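Local coordinates for protein histidine phosphotransferase (Caulobacter crescentus, PDB 2OOC) that probably relays phosphoryl groups between response-regulator partners in a histidine-to-aspartate phosphorelay that governs stalk biogenesis, at residues 18-21 with 25-28; 29-34 with 97-102; 58-63 with 77-82. One frame throughout, in Å; residues are numbered along the deposited sequence.

Contact 1 (18-21 with 25-28)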
ATOM      1  N   GLY A  18      -4.533  14.997   0.366  1.00 22.56           N
ATOM      2  CA  GLY A  18      -3.860  16.137  -0.255  1.00 21.17           C
ATOM      3  C   GLY A  18      -3.468  15.938  -1.732  1.00 20.53           C
ATOM      4  O   GLY A  18      -3.551  16.859  -2.497  1.00 22.48           O
ATOM      5  N   PHE A  19      -2.925  14.780  -2.026  1.00 23.39           N
ATOM      6  CA  PHE A  19      -2.616  14.385  -3.414  1.00 25.89           C
ATOM      7  C   PHE A  19      -3.851  14.570  -4.320  1.00 26.50           C
ATOM      8  O   PHE A  19      -3.770  15.095  -5.410  1.00 28.53           O
ATOM      9  CB  PHE A  19      -2.170  12.949  -3.425  1.00 25.70           C
ATOM     10  CG  PHE A  19      -1.731  12.477  -4.767  1.00 32.02           C
ATOM     11  CD1 PHE A  19      -2.644  11.937  -5.677  1.00 34.39           C
ATOM     12  CD2 PHE A  19      -0.397  12.644  -5.158  1.00 33.97           C
ATOM     13  CE1 PHE A  19      -2.259  11.575  -6.945  1.00 43.45           C
ATOM     14  CE2 PHE A  19       0.015  12.234  -6.409  1.00 45.90           C
ATOM     15  CZ  PHE A  19      -0.912  11.699  -7.314  1.00 40.51           C
ATOM     16  N   ALA A  20      -4.997  14.273  -3.728  1.00 27.19           N
ATOM     17  CA  ALA A  20      -6.313  14.407  -4.391  1.00 25.47           C
ATOM     18  C   ALA A  20      -6.886  15.805  -4.339  1.00 28.09           C
ATOM     19  O   ALA A  20      -7.990  16.065  -4.847  1.00 27.53           O
ATOM     20  CB  ALA A  20      -7.226  13.416  -3.741  1.00 24.71           C
ATOM     21  N   ALA A  21      -6.189  16.754  -3.713  1.00 25.72           N
ATOM     22  CA  ALA A  21      -6.704  18.086  -3.440  1.00 24.55           C
ATOM     23  C   ALA A  21      -8.128  17.994  -2.769  1.00 27.50           C
ATOM     24  O   ALA A  21      -9.011  18.820  -2.995  1.00 30.05           O
ATOM     25  CB  ALA A  21      -6.691  18.993  -4.697  1.00 26.91           C
ATOM     26  N   ALA A  25     -13.204  11.488  -5.501  1.00 23.25           N
ATOM     27  CA  ALA A  25     -13.174  10.644  -6.668  1.00 24.34           C
ATOM     28  C   ALA A  25     -11.715  10.260  -6.949  1.00 25.23           C
ATOM     29  O   ALA A  25     -11.439   9.126  -7.388  1.00 23.83           O
ATOM     30  CB  ALA A  25     -13.801  11.363  -7.864  1.00 23.69           C
ATOM     31  N   VAL A  26     -10.813  11.208  -6.733  1.00 21.51           N
ATOM     32  CA  VAL A  26      -9.385  10.905  -6.988  1.00 23.04           C
ATOM     33  C   VAL A  26      -8.825   9.982  -5.905  1.00 21.72           C
ATOM     34  O   VAL A  26      -8.102   9.013  -6.180  1.00 21.61           O
ATOM     35  CB  VAL A  26      -8.542  12.167  -7.120  1.00 21.37           C
ATOM     36  CG1 VAL A  26      -7.047  11.817  -7.227  1.00 20.88           C
ATOM     37  CG2 VAL A  26      -8.975  12.994  -8.356  1.00 20.90           C
ATOM     38  N   VAL A  27      -9.191  10.218  -4.670  1.00 22.42           N
ATOM     39  CA  VAL A  27      -8.818   9.299  -3.608  1.00 25.08           C
ATOM     40  C   VAL A  27      -9.263   7.871  -3.926  1.00 24.07           C
ATOM     41  O   VAL A  27      -8.449   6.938  -3.872  1.00 23.83           O
ATOM     42  CB  VAL A  27      -9.406   9.760  -2.257  1.00 24.46           C
ATOM     43  CG1 VAL A  27      -9.121   8.627  -1.177  1.00 26.73           C
ATOM     44  CG2 VAL A  27      -8.864  11.115  -1.785  1.00 24.83           C
ATOM     45  N   ASP A  28     -10.521   7.716  -4.312  1.00 25.14           N
ATOM     46  CA  ASP A  28     -11.084   6.412  -4.608  1.00 25.38           C
ATOM     47  C   ASP A  28     -10.306   5.726  -5.725  1.00 22.68           C
ATOM     48  O   ASP A  28     -10.042   4.504  -5.661  1.00 23.18           O
ATOM     49  CB  ASP A  28     -12.578   6.506  -4.974  1.00 23.89           C
ATOM     50  CG  ASP A  28     -13.487   6.900  -3.782  1.00 39.27           C
ATOM     51  OD1 ASP A  28     -13.052   6.872  -2.602  1.00 44.44           O
ATOM     52  OD2 ASP A  28     -14.641   7.305  -4.048  1.00 47.17           O
TER

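Contact 2 (29-34 with 97-102)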
ATOM      1  N   GLU A  29      -9.958   6.504  -6.750  1.00 22.36           N
ATOM      2  CA  GLU A  29      -9.164   6.012  -7.902  0.50 21.01           C
ATOM      3  C   GLU A  29      -7.812   5.471  -7.473  1.00 23.16           C
ATOM      4  O   GLU A  29      -7.364   4.404  -7.902  1.00 22.98           O
ATOM      5  CB  GLU A  29      -8.920   7.176  -8.853  0.50 19.48           C
ATOM      6  CG  GLU A  29      -8.085   6.816 -10.128  0.50 19.58           C
ATOM      7  CD  GLU A  29      -7.415   8.022 -10.795  0.50 23.68           C
ATOM      8  OE1 GLU A  29      -7.447   9.157 -10.268  0.50 30.69           O
ATOM      9  OE2 GLU A  29      -6.846   7.835 -11.885  0.50 24.57           O
ATOM     10  N   VAL A  30      -7.135   6.279  -6.674  1.00 22.27           N
ATOM     11  CA  VAL A  30      -5.790   5.937  -6.295  1.00 22.72           C
ATOM     12  C   VAL A  30      -5.787   4.677  -5.399  1.00 26.24           C
ATOM     13  O   VAL A  30      -4.933   3.787  -5.539  1.00 26.01           O
ATOM     14  CB  VAL A  30      -5.086   7.127  -5.614  1.00 24.55           C
ATOM     15  CG1 VAL A  30      -3.790   6.632  -4.924  1.00 27.48           C
ATOM     16  CG2 VAL A  30      -4.850   8.254  -6.646  1.00 24.81           C
ATOM     17  N   LEU A  31      -6.739   4.626  -4.488  1.00 23.00           N
ATOM     18  CA  LEU A  31      -6.877   3.447  -3.601  1.00 23.06           C
ATOM     19  C   LEU A  31      -7.118   2.197  -4.457  1.00 23.14           C
ATOM     20  O   LEU A  31      -6.545   1.112  -4.231  1.00 20.98           O
ATOM     21  CB  LEU A  31      -7.963   3.591  -2.549  1.00 25.25           C
ATOM     22  CG  LEU A  31      -7.694   4.679  -1.508  1.00 28.86           C
ATOM     23  CD1 LEU A  31      -8.838   4.682  -0.595  1.00 33.20           C
ATOM     24  CD2 LEU A  31      -6.294   4.459  -0.886  1.00 31.02           C
ATOM     25  N   ALA A  32      -7.976   2.320  -5.480  1.00 20.10           N
ATOM     26  CA  ALA A  32      -8.222   1.190  -6.361  1.00 23.03           C
ATOM     27  C   ALA A  32      -6.981   0.769  -7.175  1.00 22.20           C
ATOM     28  O   ALA A  32      -6.688  -0.421  -7.265  1.00 21.65           O
ATOM     29  CB  ALA A  32      -9.415   1.485  -7.266  1.00 21.35           C
ATOM     30  N   LEU A  33      -6.200   1.746  -7.634  1.00 23.48           N
ATOM     31  CA  LEU A  33      -4.958   1.445  -8.313  1.00 23.91           C
ATOM     32  C   LEU A  33      -3.963   0.737  -7.403  1.00 22.89           C
ATOM     33  O   LEU A  33      -3.312  -0.211  -7.817  1.00 22.46           O
ATOM     34  CB  LEU A  33      -4.344   2.762  -8.829  1.00 23.68           C
ATOM     35  CG  LEU A  33      -5.100   3.442  -9.985  1.00 26.94           C
ATOM     36  CD1 LEU A  33      -4.445   4.868 -10.314  1.00 27.03           C
ATOM     37  CD2 LEU A  33      -5.164   2.515 -11.196  1.00 25.30           C
ATOM     38  N   PHE A  34      -3.874   1.171  -6.164  1.00 22.89           N
ATOM     39  CA  PHE A  34      -2.938   0.575  -5.238  1.00 21.96           C
ATOM     40  C   PHE A  34      -3.334  -0.876  -4.974  1.00 22.17           C
ATOM     41  O   PHE A  34      -2.493  -1.757  -4.947  1.00 22.60           O
ATOM     42  CB  PHE A  34      -2.901   1.309  -3.916  1.00 22.10           C
ATOM     43  CG  PHE A  34      -1.926   0.717  -2.928  1.00 23.53           C
ATOM     44  CD1 PHE A  34      -0.590   1.115  -2.932  1.00 23.94           C
ATOM     45  CD2 PHE A  34      -2.306  -0.264  -2.043  1.00 24.30           C
ATOM     46  CE1 PHE A  34       0.288   0.520  -2.044  1.00 24.34           C
ATOM     47  CE2 PHE A  34      -1.459  -0.837  -1.131  1.00 22.66           C
ATOM     48  CZ  PHE A  34      -0.122  -0.472  -1.166  1.00 24.32           C
ATOM     49  N   LEU A  97      -5.356  -3.365   4.964  1.00 21.83           N
ATOM     50  CA  LEU A  97      -6.373  -3.351   6.017  1.00 20.79           C
ATOM     51  C   LEU A  97      -6.964  -1.972   6.138  1.00 19.63           C
ATOM     52  O   LEU A  97      -8.171  -1.775   6.139  1.00 19.85           O
ATOM     53  CB  LEU A  97      -5.684  -3.769   7.321  1.00 19.39           C
ATOM     54  CG  LEU A  97      -6.594  -3.649   8.520  1.00 20.32           C
ATOM     55  CD1 LEU A  97      -7.595  -4.837   8.548  1.00 19.68           C
ATOM     56  CD2 LEU A  97      -5.706  -3.745   9.755  1.00 21.19           C
ATOM     57  N   ASP A  98      -6.042  -1.007   6.172  1.00 19.65           N
ATOM     58  CA  ASP A  98      -6.386   0.413   6.301  0.50 19.81           C
ATOM     59  C   ASP A  98      -7.151   0.928   5.081  1.00 21.49           C
ATOM     60  O   ASP A  98      -8.162   1.571   5.200  1.00 22.10           O
ATOM     61  CB  ASP A  98      -5.086   1.243   6.447  0.50 20.39           C
ATOM     62  CG  ASP A  98      -4.705   1.513   7.864  0.50 25.31           C
ATOM     63  OD1 ASP A  98      -4.965   0.611   8.688  0.50 32.62           O
ATOM     64  OD2 ASP A  98      -4.142   2.624   8.104  0.50 20.85           O
ATOM     65  N   ILE A  99      -6.630   0.603   3.920  1.00 23.08           N
ATOM     66  CA  ILE A  99      -7.216   1.062   2.662  1.00 23.56           C
ATOM     67  C   ILE A  99      -8.603   0.501   2.468  1.00 24.53           C
ATOM     68  O   ILE A  99      -9.540   1.237   2.104  1.00 24.27           O
ATOM     69  CB  ILE A  99      -6.293   0.688   1.498  1.00 25.56           C
ATOM     70  CG1 ILE A  99      -5.079   1.624   1.539  1.00 23.75           C
ATOM     71  CG2 ILE A  99      -7.032   0.760   0.149  1.00 26.34           C
ATOM     72  CD1 ILE A  99      -3.961   1.121   0.638  1.00 28.16           C
ATOM     73  N   ALA A 100      -8.781  -0.796   2.740  1.00 22.22           N
ATOM     74  CA  ALA A 100     -10.092  -1.407   2.606  1.00 24.00           C
ATOM     75  C   ALA A 100     -11.114  -0.796   3.564  1.00 24.55           C
ATOM     76  O   ALA A 100     -12.287  -0.537   3.275  1.00 23.77           O
ATOM     77  CB  ALA A 100     -10.028  -2.930   2.784  1.00 26.92           C
ATOM     78  N   ALA A 101     -10.666  -0.522   4.779  1.00 21.33           N
ATOM     79  CA  ALA A 101     -11.508   0.073   5.794  1.00 21.94           C
ATOM     80  C   ALA A 101     -11.927   1.517   5.479  1.00 23.01           C
ATOM     81  O   ALA A 101     -13.038   1.950   5.778  1.00 25.00           O
ATOM     82  CB  ALA A 101     -10.817  -0.003   7.191  1.00 23.35           C
ATOM     83  N   TYR A 102     -11.001   2.277   4.865  1.00 23.55           N
ATOM     84  CA  TYR A 102     -11.280   3.638   4.454  1.00 25.48           C
ATOM     85  C   TYR A 102     -12.336   3.629   3.363  1.00 26.48           C
ATOM     86  O   TYR A 102     -13.269   4.421   3.435  1.00 27.03           O
ATOM     87  CB  TYR A 102     -10.025   4.281   3.951  1.00 25.12           C
ATOM     88  CG  TYR A 102     -10.127   5.743   3.528  1.00 24.81           C
ATOM     89  CD1 TYR A 102     -10.605   6.070   2.286  1.00 28.96           C
ATOM     90  CD2 TYR A 102      -9.704   6.755   4.358  1.00 26.75           C
ATOM     91  CE1 TYR A 102     -10.653   7.377   1.860  1.00 31.68           C
ATOM     92  CE2 TYR A 102      -9.736   8.085   3.937  1.00 28.13           C
ATOM     93  CZ  TYR A 102     -10.221   8.371   2.692  1.00 29.41           C
ATOM     94  OH  TYR A 102     -10.291   9.668   2.224  1.00 33.38           O
TER

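Contact 3 (58-63 with 77-82)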
ATOM      1  N   THR A  58       8.651  -2.205  -6.551  1.00 23.61           N
ATOM      2  CA  THR A  58       7.416  -1.679  -7.077  1.00 22.81           C
ATOM      3  C   THR A  58       6.473  -1.331  -5.920  1.00 21.43           C
ATOM      4  O   THR A  58       5.891  -0.261  -5.867  1.00 22.52           O
ATOM      5  CB  THR A  58       6.768  -2.690  -8.053  1.00 25.70           C
ATOM      6  OG1 THR A  58       7.705  -2.950  -9.114  1.00 24.85           O
ATOM      7  CG2 THR A  58       5.435  -2.146  -8.623  1.00 26.91           C
ATOM      8  N   VAL A  59       6.346  -2.221  -4.938  1.00 21.49           N
ATOM      9  CA  VAL A  59       5.531  -1.959  -3.729  1.00 21.58           C
ATOM     10  C   VAL A  59       6.041  -0.734  -3.027  1.00 21.98           C
ATOM     11  O   VAL A  59       5.233   0.078  -2.557  1.00 23.10           O
ATOM     12  CB  VAL A  59       5.438  -3.200  -2.800  1.00 24.32           C
ATOM     13  CG1 VAL A  59       4.744  -2.826  -1.496  1.00 22.99           C
ATOM     14  CG2 VAL A  59       4.677  -4.343  -3.545  1.00 22.45           C
ATOM     15  N   LYS A  60       7.357  -0.560  -2.956  1.00 20.84           N
ATOM     16  CA  LYS A  60       7.936   0.570  -2.260  1.00 21.71           C
ATOM     17  C   LYS A  60       7.443   1.855  -2.876  1.00 22.77           C
ATOM     18  O   LYS A  60       6.998   2.765  -2.172  1.00 22.94           O
ATOM     19  CB  LYS A  60       9.456   0.520  -2.273  1.00 22.39           C
ATOM     20  CG  LYS A  60      10.139   1.649  -1.563  1.00 21.30           C
ATOM     21  CD  LYS A  60      11.671   1.557  -1.621  1.00 24.76           C
ATOM     22  CE  LYS A  60      12.213   1.777  -2.968  1.00 26.58           C
ATOM     23  NZ  LYS A  60      13.737   1.833  -2.998  1.00 26.05           N
ATOM     24  N   GLY A  61       7.481   1.930  -4.191  1.00 22.44           N
ATOM     25  CA  GLY A  61       7.063   3.166  -4.825  1.00 25.56           C
ATOM     26  C   GLY A  61       5.564   3.410  -4.740  1.00 25.95           C
ATOM     27  O   GLY A  61       5.104   4.571  -4.573  1.00 23.11           O
ATOM     28  N   ALA A  62       4.780   2.335  -4.838  1.00 23.09           N
ATOM     29  CA  ALA A  62       3.311   2.450  -4.745  1.00 22.19           C
ATOM     30  C   ALA A  62       2.935   2.913  -3.364  1.00 22.61           C
ATOM     31  O   ALA A  62       2.040   3.742  -3.164  1.00 23.39           O
ATOM     32  CB  ALA A  62       2.623   1.148  -5.026  1.00 24.45           C
ATOM     33  N   ALA A  63       3.620   2.340  -2.416  1.00 20.31           N
ATOM     34  CA  ALA A  63       3.384   2.702  -1.014  1.00 21.05           C
ATOM     35  C   ALA A  63       3.619   4.190  -0.737  1.00 23.00           C
ATOM     36  O   ALA A  63       2.805   4.908  -0.113  1.00 23.46           O
ATOM     37  CB  ALA A  63       4.263   1.836  -0.044  1.00 21.72           C
ATOM     38  N   ARG A  77      14.165  -1.182   3.832  1.00 26.55           N
ATOM     39  CA  ARG A  77      14.981  -1.979   4.753  0.50 27.47           C
ATOM     40  C   ARG A  77      15.206  -3.380   4.196  1.00 29.58           C
ATOM     41  O   ARG A  77      16.288  -3.948   4.321  1.00 27.29           O
ATOM     42  CB  ARG A  77      14.343  -2.068   6.135  0.50 26.25           C
ATOM     43  CG  ARG A  77      14.367  -0.788   6.943  0.50 29.62           C
ATOM     44  CD  ARG A  77      14.085  -1.039   8.407  0.50 32.95           C
ATOM     45  NE  ARG A  77      12.662  -1.153   8.723  0.50 37.15           N
ATOM     46  CZ  ARG A  77      11.866  -0.135   9.046  0.50 40.75           C
ATOM     47  NH1 ARG A  77      12.321   1.117   9.090  0.50 43.87           N
ATOM     48  NH2 ARG A  77      10.593  -0.376   9.335  0.50 43.57           N
ATOM     49  N   CYS A  78      14.180  -3.952   3.552  1.00 24.89           N
ATOM     50  CA  CYS A  78      14.282  -5.272   2.957  1.00 24.79           C
ATOM     51  C   CYS A  78      15.367  -5.203   1.870  1.00 27.42           C
ATOM     52  O   CYS A  78      16.232  -6.070   1.799  1.00 27.87           O
ATOM     53  CB  CYS A  78      12.914  -5.737   2.395  1.00 25.07           C
ATOM     54  SG  CYS A  78      12.941  -7.298   1.573  1.00 26.55           S
ATOM     55  N   GLU A  79      15.357  -4.141   1.070  1.00 27.26           N
ATOM     56  CA  GLU A  79      16.345  -3.956   0.019  1.00 30.81           C
ATOM     57  C   GLU A  79      17.752  -3.844   0.614  1.00 31.63           C
ATOM     58  O   GLU A  79      18.715  -4.214  -0.055  1.00 35.47           O
ATOM     59  CB  GLU A  79      16.017  -2.707  -0.769  1.00 29.13           C
ATOM     60  CG  GLU A  79      14.842  -2.880  -1.724  1.00 29.43           C
ATOM     61  CD  GLU A  79      14.373  -1.606  -2.388  1.00 31.62           C
ATOM     62  OE1 GLU A  79      14.659  -0.481  -1.879  1.00 34.36           O
ATOM     63  OE2 GLU A  79      13.707  -1.742  -3.443  1.00 32.82           O
ATOM     64  N   ALA A  80      17.860  -3.351   1.833  1.00 30.54           N
ATOM     65  CA  ALA A  80      19.153  -3.207   2.559  1.00 31.72           C
ATOM     66  C   ALA A  80      19.521  -4.494   3.310  1.00 37.05           C
ATOM     67  O   ALA A  80      20.539  -4.520   4.028  1.00 39.32           O
ATOM     68  CB  ALA A  80      19.083  -2.037   3.544  1.00 32.24           C
ATOM     69  N   GLY A  81      18.723  -5.554   3.151  1.00 35.18           N
ATOM     70  CA  GLY A  81      18.892  -6.782   3.877  1.00 32.99           C
ATOM     71  C   GLY A  81      18.561  -6.724   5.346  1.00 35.26           C
ATOM     72  O   GLY A  81      18.910  -7.667   6.065  1.00 37.16           O
ATOM     73  N   GLN A  82      17.848  -5.668   5.792  1.00 32.84           N
ATOM     74  CA  GLN A  82      17.499  -5.401   7.198  0.50 34.53           C
ATOM     75  C   GLN A  82      16.088  -5.872   7.583  1.00 33.50           C
ATOM     76  O   GLN A  82      15.691  -5.762   8.739  1.00 36.87           O
ATOM     77  CB  GLN A  82      17.516  -3.897   7.505  0.50 35.80           C
ATOM     78  CG  GLN A  82      18.701  -3.070   7.022  0.50 40.51           C
ATOM     79  CD  GLN A  82      18.457  -1.583   7.277  0.50 39.24           C
ATOM     80  OE1 GLN A  82      18.241  -0.795   6.351  0.50 39.41           O
ATOM     81  NE2 GLN A  82      18.426  -1.215   8.542  0.50 40.64           N
TER
HETATM   82  O   HOH W   1      14.142  -0.060  -5.179  1.00 50.13           O

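Contact 1 (18-21 with 25-28)
In Val27, CG1 is anti to the backbone N (chi1 173°), which leaves CG2 anti to the carbonyl carbon and directed at CB of Ala20. Val26 has almost the same torsion (174°), and its CG1 meets the alanine from a different direction, roughly at right angles to CG2 of Val27. Both valines touch the one methyl group of Ala20. CG2 of Val27 lies 3.4 Å from CB of Ala20, tighter than usual carbon contact. CB of Val26 is 3.8 Å from the same atom. CG1 of Val26 also lies against the backbone, 3.9 Å from CA of Ala20. The contact is wholly apolar. It is also small, burying 140 Å² in all.

Ala20 lies where helix 13-19 ends. Ala21 then takes positive phi and closes a Schellman motif, with its N bonded to O of Gly18 at 2.9 Å. The chain turns back within a few residues, and this brings the end of one helix against the start of the next. OD1 of Asp23 is hydrogen-bonded to N of Ala25. The contact lies at the turn joining helix 13-19 to helix 24-41, and Gln106 of helix 85-111 touches Asp28.

Contact 2 (29-34 with 97-102)
The ring of Phe34 meets CD1 of Ile99, which lies 3.4 Å from CD2 and 3.6 Å from CE2 of that phenylalanine. The methyl comes in obliquely, and the two side chains run at about a right angle. The ring of Tyr102 takes a methyl of Leu31 in the same oblique way, with CD1 of Leu31 3.7 Å from CD1 of Tyr102. Phe13 stacks on the Tyr102 ring, and the hydroxyl of Tyr102 is hydrogen-bonded to OE2 of Glu17.

Leu31 and Ile99 sit between the two rings. CD2 of Leu31 is 3.9 Å from CG2 of Ile99. The leucine therefore divides its methyls, CD1 to the tyrosine and CD2 to the isoleucine. Ile99 has CG1 anti to its carbonyl carbon (chi1 -74°), and its chain then extends to carry CD1 to Phe34. All four side chains are buried.

The axes of the two helical segments approach to 10.7 Å and cross at -141°, so the helices run roughly antiparallel. This is packing inside the helical bundle of an Hpt domain. Helix 13-19 covers Leu31 through Leu16. The Phe34 side chain is touched by Val66 of helix 52-66 and by Leu92 and Leu96 of helix 85-111.

Contact 3 (58-63 with 77-82)
Lys60 and Glu79 form a salt bridge, with NZ of Lys60 donating to OE1 of Glu79 at 2.7 Å. The carboxylate oxygen receives it on its syn lone pair. A water closes a second path between the same two groups. It accepts from NZ of Lys60 at 2.9 Å and donates to OE2 of Glu79 in a short bond of 2.5 Å. Both carboxylate oxygens are therefore engaged, and the ammonium has two acceptors.

The lysine chain is extended up to a bend at chi3 (69°), which swings CE and NZ across the end of the glutamate.

In the Hpt helical bundle, this bridge ties helix 52-66 to the end of helix 69-79 at the surface. Glu79 also touches Val56 and His57 of helix 52-66. His57 begins the H-x-x-K-G signature of Hpt domains and is probably the phosphorylated histidine; Lys60 lies about one turn along the same helix.

Just past Glu79 the chain leaves its helix in a Schellman motif at Gly81. N of Gly81 bonds to O of Cys78 at 2.9 Å, and N of Gln82 to O of Arg77 at 2.7 Å. On helix 52-66, OG1 of Thr58 is satisfied by O of Asp54.

Contacts 1 and 2 share helix 24-41 and lie on the same side of the chain's centre, their own centres about 11 Å apart. They touch where CG1 of Val27 meets CE1 of Tyr102 at 3.6 Å. Contact 3 is on the opposite side, centred about 19 Å from contact 2 and 24 Å from contact 1. Phe34 packs on helix 52-66 and so connects contact 2 to contact 3, its CD1 lying 3.7 Å from O of Ala62. Along the chain, contact 1 closes first. Contact 3 is nested inside the loop that contact 2 closes. Together the three contacts involve all five helices of the Hpt protein.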